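1-Cys peroxiredoxin (PDB 5K2I) probably reduces hydrogen peroxide and other peroxides through a single reactive cysteine, and is implicated in the scavenging of nitric oxide. Local coordinates at residues G32-L37 / A126-N131; H52-I57 / E87-E92. One frame throughout, in Å; residues are numbered along the deposited sequence.

In the fold
Both contacts lie within one thioredoxin-like fold. Contact 1 (32-37 with 126-131) is part of the mixed sheet and joins two antiparallel strands. Its middle is buried, and its loop end is exposed. Contact 2 (52-57 with 87-92) is smaller and sits nearer the surface, where the start of helix 53-65 meets the end of helix 79-88. Backbone hydrogen bonds carry contact 1, with a salt bridge added; contact 2 rests on van der Waals packing. Their centres are about 18 Å apart. Strand 34-40 and helix 53-65 are consecutive elements, and Tyr56 bridges the two places: Tyr56 CE1 lies 3.7 Å from Val36 CG1.

Contact 1 (G32-L37 / A126-N131); sequences GKKVVL and AMIIDN
The carboxylate of Asp130 meets the ammonium group of Lys34 in a salt bridge. Lys34 NZ lies 2.6 Å from Asp130 OD1, on the syn side and 16° out of the carboxylate plane. The two side chains run side by side. Lys34 first extends, then bends at its last two torsions (chi3 -67°), which curls NZ back onto the acid. Lys34 CG also lies 3.3 Å from Asp130 OD1. The other carboxylate oxygen, OD2, is hydrogen-bonded to Thr135 OG1, so each carboxylate oxygen has a partner. The second flat group is the amide of Asn131. Asn131 OD1 accepts a hydrogen bond from Gly32 N at 2.8 Å, with the donor tilted 20° from the carbonyl plane.

From this polar end an antiparallel ladder runs toward Leu37 and Met127. Val35 and Ile129 form a hydrogen-bonded pair: Val35 N to Ile129 O and Ile129 N to Val35 O are both 2.8 Å. Leu37 and Met127 form the next such pair. Asn131 N closes the ladder on Lys33 O.

Val35, Leu37, Met127 and Ile129 share one face of the sheet. Ile129 CD1 reaches Leu37 CB at 3.8 Å, and Leu37 CD2 lies 4.2 Å from Met127 SD. Lys34, Val36, Ile128 and Asp130 share the opposite face, where Ile128 CG2 packs on Lys34 CG.

The pair lies inside the mixed sheet of this thioredoxin-like fold. Strand 70-75 runs parallel to strand 34-40, and strand 133-139 pairs with strand 120-130. Helix 150-156 packs on the Val36 and Ile128 face through Ile153.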
loop_
_atom_site.group_PDB
_atom_site.type_symbol
_atom_site.label_atom_id
_atom_site.label_comp_id
_atom_site.label_asym_id
_atom_site.label_seq_id
_atom_site.Cartn_x
_atom_site.Cartn_y
_atom_site.Cartn_z
ATOM N N GLY A 32 -11.253 -31.993 3.580
ATOM C CA GLY A 32 -11.659 -32.327 4.938
ATOM C C GLY A 32 -11.185 -31.358 5.997
ATOM O O GLY A 32 -11.247 -31.658 7.185
ATOM N N LYS A 33 -10.728 -30.185 5.574
ATOM C CA LYS A 33 -10.169 -29.198 6.493
ATOM C C LYS A 33 -10.801 -27.836 6.308
ATOM O O LYS A 33 -11.279 -27.499 5.216
ATOM C CB LYS A 33 -8.653 -29.056 6.297
ATOM C CG LYS A 33 -7.826 -30.292 6.617
ATOM C CD LYS A 33 -6.384 -30.077 6.202
ATOM C CE LYS A 33 -5.617 -31.381 6.124
ATOM N NZ LYS A 33 -5.101 -31.784 7.445
ATOM N N LYS A 34 -10.811 -27.062 7.390
ATOM C CA LYS A 34 -11.031 -25.629 7.324
ATOM C C LYS A 34 -9.657 -24.972 7.240
ATOM O O LYS A 34 -8.808 -25.121 8.132
ATOM C CB LYS A 34 -11.804 -25.113 8.528
ATOM C CG LYS A 34 -12.147 -23.633 8.382
ATOM C CD LYS A 34 -12.810 -23.065 9.635
ATOM C CE LYS A 34 -14.188 -23.659 9.889
ATOM N NZ LYS A 34 -15.160 -23.314 8.816
ATOM N N VAL A 35 -9.427 -24.276 6.139
ATOM C CA VAL A 35 -8.121 -23.729 5.813
ATOM C C VAL A 35 -8.184 -22.225 5.671
ATOM O O VAL A 35 -9.112 -21.703 5.070
ATOM C CB VAL A 35 -7.587 -24.338 4.496
ATOM C CG1 VAL A 35 -6.265 -23.706 4.077
ATOM C CG2 VAL A 35 -7.444 -25.837 4.632
ATOM N N VAL A 36 -7.219 -21.535 6.256
ATOM C CA VAL A 36 -7.042 -20.119 5.984
ATOM C C VAL A 36 -5.857 -19.982 5.038
ATOM O O VAL A 36 -4.776 -20.479 5.329
ATOM C CB VAL A 36 -6.817 -19.311 7.267
ATOM C CG1 VAL A 36 -6.336 -17.898 6.930
ATOM C CG2 VAL A 36 -8.098 -19.281 8.081
ATOM N N LEU A 37 -6.086 -19.371 3.877
ATOM C CA LEU A 37 -5.044 -19.148 2.879
ATOM C C LEU A 37 -4.915 -17.667 2.628
ATOM O O LEU A 37 -5.921 -16.995 2.393
ATOM C CB LEU A 37 -5.393 -19.870 1.580
ATOM C CG LEU A 37 -4.467 -19.714 0.372
ATOM C CD1 LEU A 37 -3.155 -20.406 0.646
ATOM C CD2 LEU A 37 -5.124 -20.278 -0.882
ATOM N N ALA A 126 -7.192 -12.948 1.207
ATOM C CA ALA A 126 -7.248 -14.025 2.182
ATOM C C ALA A 126 -8.562 -14.754 2.030
ATOM O O ALA A 126 -9.593 -14.148 1.702
ATOM C CB ALA A 126 -7.080 -13.495 3.601
ATOM N N MET A 127 -8.502 -16.059 2.252
ATOM C CA MET A 127 -9.637 -16.956 2.108
ATOM C C MET A 127 -9.836 -17.831 3.328
ATOM O O MET A 127 -8.858 -18.230 3.988
ATOM C CB MET A 127 -9.435 -17.913 0.937
ATOM C CG MET A 127 -9.429 -17.358 -0.425
ATOM S SD MET A 127 -9.030 -18.769 -1.487
ATOM C CE MET A 127 -9.222 -17.968 -3.071
ATOM N N ILE A 128 -11.093 -18.171 3.586
ATOM C CA ILE A 128 -11.420 -19.354 4.373
ATOM C C ILE A 128 -11.949 -20.400 3.397
ATOM O O ILE A 128 -12.864 -20.123 2.620
ATOM C CB ILE A 128 -12.468 -19.064 5.458
ATOM C CG1 ILE A 128 -11.956 -17.988 6.422
ATOM C CG2 ILE A 128 -12.846 -20.351 6.217
ATOM C CD1 ILE A 128 -13.029 -17.418 7.345
ATOM N N ILE A 129 -11.359 -21.585 3.439
ATOM C CA ILE A 129 -11.677 -22.664 2.511
ATOM C C ILE A 129 -12.142 -23.873 3.307
ATOM O O ILE A 129 -11.420 -24.356 4.173
ATOM C CB ILE A 129 -10.457 -23.046 1.657
ATOM C CG1 ILE A 129 -9.821 -21.780 1.077
ATOM C CG2 ILE A 129 -10.857 -24.018 0.556
ATOM C CD1 ILE A 129 -8.395 -21.956 0.653
ATOM N N ASP A 130 -13.342 -24.356 3.020
ATOM C CA ASP A 130 -13.901 -25.501 3.731
ATOM C C ASP A 130 -14.000 -26.681 2.791
ATOM O O ASP A 130 -14.775 -26.653 1.840
ATOM C CB ASP A 130 -15.271 -25.160 4.309
ATOM C CG ASP A 130 -15.186 -24.191 5.479
ATOM O OD1 ASP A 130 -14.689 -24.604 6.551
ATOM O OD2 ASP A 130 -15.615 -23.023 5.345
ATOM N N ASN A 131 -13.204 -27.707 3.062
ATOM C CA ASN A 131 -13.137 -28.877 2.184
ATOM C C ASN A 131 -12.958 -28.457 0.718
ATOM O O ASN A 131 -13.643 -28.957 -0.177
ATOM C CB ASN A 131 -14.398 -29.741 2.333
ATOM C CG ASN A 131 -14.297 -31.075 1.601
ATOM O OD1 ASN A 131 -13.274 -31.767 1.650
ATOM N ND2 ASN A 131 -15.367 -31.438 0.911
#

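Contact 2 (H52-I57 / E87-E92); sequences HLPGYI and EAQNAE
Leu53 and Ile57, one turn apart on helix 53-65, pack against Gln89 and Ala91, in the turn that ends helix 79-88. That end is a Schellman motif, with Asn90 leaving the helix at positive phi. Ala91 then centres an inverse gamma turn, and His52 is the N-cap of the other helix.

Leu53 and Ile57 supply the apolar packing; both branches of Leu53 take part. Leu53 CD2 lies against the aliphatic part of Gln89, 3.7 Å from Gln89 CG, while Leu53 CD1 touches Ala91 CB at 4.0 Å. Ile57 CD1 is 4.2 Å from Ala91 CB. Ile94 and Trp85 also touch Leu53.

The polar groups meet carbon across this contact. The Gln89 chain turns at chi2 (-100°), which brings its amide over to the Pro54 ring. Gln89 OE1 is 3.6 Å and Gln89 NE2 4.0 Å from Pro54 CG.

Ring packing occurs within segment 52-57. Pro54 CD sits over the centre of one face of the His52 imidazole, 3.4 Å above its plane.

The backbone adds another close approach. The Gln89 carbonyl faces the tip of Ile57, and the distance from Gln89 O to Ile57 CD1 is 3.3 Å.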
loop_
_atom_site.group_PDB
_atom_site.type_symbol
_atom_site.label_atom_id
_atom_site.label_comp_id
_atom_site.label_asym_id
_atom_site.label_seq_id
_atom_site.Cartn_x
_atom_site.Cartn_y
_atom_site.Cartn_z
ATOM N N HIS A 52 -0.400 -9.988 6.447
ATOM C CA HIS A 52 0.327 -11.140 5.924
ATOM C C HIS A 52 1.047 -11.895 7.042
ATOM O O HIS A 52 0.515 -12.015 8.141
ATOM C CB HIS A 52 1.273 -10.721 4.781
ATOM C CG HIS A 52 2.489 -9.966 5.217
ATOM N ND1 HIS A 52 3.768 -10.374 4.907
ATOM C CD2 HIS A 52 2.620 -8.829 5.942
ATOM C CE1 HIS A 52 4.636 -9.520 5.420
ATOM N NE2 HIS A 52 3.965 -8.579 6.060
ATOM N N LEU A 53 2.217 -12.446 6.756
ATOM C CA LEU A 53 2.817 -13.440 7.636
ATOM C C LEU A 53 2.829 -13.058 9.137
ATOM O O LEU A 53 2.343 -13.838 9.959
ATOM C CB LEU A 53 4.230 -13.768 7.137
ATOM C CG LEU A 53 4.808 -15.164 7.380
ATOM C CD1 LEU A 53 3.763 -16.270 7.295
ATOM C CD2 LEU A 53 5.925 -15.410 6.387
ATOM N N PRO A 54 3.339 -11.862 9.505
ATOM C CA PRO A 54 3.347 -11.545 10.942
ATOM C C PRO A 54 1.966 -11.592 11.580
ATOM O O PRO A 54 1.823 -12.103 12.692
ATOM C CB PRO A 54 3.908 -10.119 10.982
ATOM C CG PRO A 54 4.716 -10.004 9.756
ATOM C CD PRO A 54 3.988 -10.796 8.716
ATOM N N GLY A 55 0.961 -11.082 10.872
ATOM C CA GLY A 55 -0.403 -11.070 11.367
ATOM C C GLY A 55 -0.989 -12.450 11.591
ATOM O O GLY A 55 -1.686 -12.688 12.584
ATOM N N TYR A 56 -0.707 -13.371 10.678
ATOM C CA TYR A 56 -1.228 -14.724 10.818
ATOM C C TYR A 56 -0.416 -15.529 11.818
ATOM O O TYR A 56 -0.960 -16.404 12.480
ATOM C CB TYR A 56 -1.303 -15.421 9.440
ATOM C CG TYR A 56 -2.423 -14.818 8.622
ATOM C CD1 TYR A 56 -3.732 -15.275 8.749
ATOM C CD2 TYR A 56 -2.188 -13.740 7.779
ATOM C CE1 TYR A 56 -4.767 -14.684 8.042
ATOM C CE2 TYR A 56 -3.232 -13.144 7.061
ATOM C CZ TYR A 56 -4.506 -13.639 7.192
ATOM O OH TYR A 56 -5.547 -13.068 6.506
ATOM N N ILE A 57 0.865 -15.191 11.971
ATOM C CA ILE A 57 1.689 -15.824 12.997
ATOM C C ILE A 57 1.124 -15.530 14.380
ATOM O O ILE A 57 0.906 -16.445 15.188
ATOM C CB ILE A 57 3.154 -15.354 12.908
ATOM C CG1 ILE A 57 3.841 -16.028 11.722
ATOM C CG2 ILE A 57 3.907 -15.692 14.182
ATOM C CD1 ILE A 57 5.234 -15.467 11.415
ATOM N N GLU A 87 11.330 -19.392 7.148
ATOM C CA GLU A 87 12.405 -19.497 8.141
ATOM C C GLU A 87 12.782 -18.122 8.705
ATOM O O GLU A 87 12.941 -17.973 9.920
ATOM C CB GLU A 87 13.626 -20.199 7.531
ATOM C CG GLU A 87 13.405 -21.692 7.350
ATOM C CD GLU A 87 14.406 -22.347 6.417
ATOM O OE1 GLU A 87 15.259 -21.632 5.850
ATOM O OE2 GLU A 87 14.330 -23.583 6.253
ATOM N N ALA A 88 12.895 -17.117 7.836
ATOM C CA ALA A 88 13.244 -15.763 8.269
ATOM C C ALA A 88 12.200 -15.163 9.208
ATOM O O ALA A 88 12.530 -14.345 10.074
ATOM C CB ALA A 88 13.433 -14.861 7.060
ATOM N N GLN A 89 10.943 -15.554 9.024
ATOM C CA GLN A 89 9.839 -15.045 9.829
ATOM C C GLN A 89 9.490 -15.980 10.985
ATOM O O GLN A 89 8.555 -15.702 11.719
ATOM C CB GLN A 89 8.598 -14.817 8.952
ATOM C CG GLN A 89 8.690 -13.611 8.012
ATOM C CD GLN A 89 7.949 -12.398 8.559
ATOM O OE1 GLN A 89 7.306 -12.481 9.597
ATOM N NE2 GLN A 89 8.020 -11.273 7.848
ATOM N N ASN A 90 10.242 -17.072 11.140
ATOM C CA ASN A 90 9.900 -18.109 12.118
ATOM C C ASN A 90 8.424 -18.488 12.015
ATOM O O ASN A 90 7.694 -18.467 13.004
ATOM C CB ASN A 90 10.206 -17.640 13.546
ATOM C CG ASN A 90 10.311 -18.792 14.543
ATOM O OD1 ASN A 90 10.786 -19.874 14.207
ATOM N ND2 ASN A 90 9.803 -18.579 15.750
ATOM N N ALA A 91 7.984 -18.820 10.808
ATOM C CA ALA A 91 6.576 -19.110 10.531
ATOM C C ALA A 91 6.263 -20.565 10.833
ATOM O O ALA A 91 5.751 -21.286 9.984
ATOM C CB ALA A 91 6.245 -18.790 9.083
ATOM N N GLU A 92 6.598 -20.977 12.052
ATOM C CA GLU A 92 6.362 -22.316 12.580
ATOM C C GLU A 92 5.006 -22.896 12.180
ATOM O O GLU A 92 4.916 -23.992 11.626
ATOM C CB GLU A 92 6.445 -22.267 14.108
ATOM C CG GLU A 92 7.484 -21.279 14.640
ATOM C CD GLU A 92 7.456 -21.154 16.155
ATOM O OE1 GLU A 92 7.086 -22.135 16.836
ATOM O OE2 GLU A 92 7.796 -20.061 16.663
#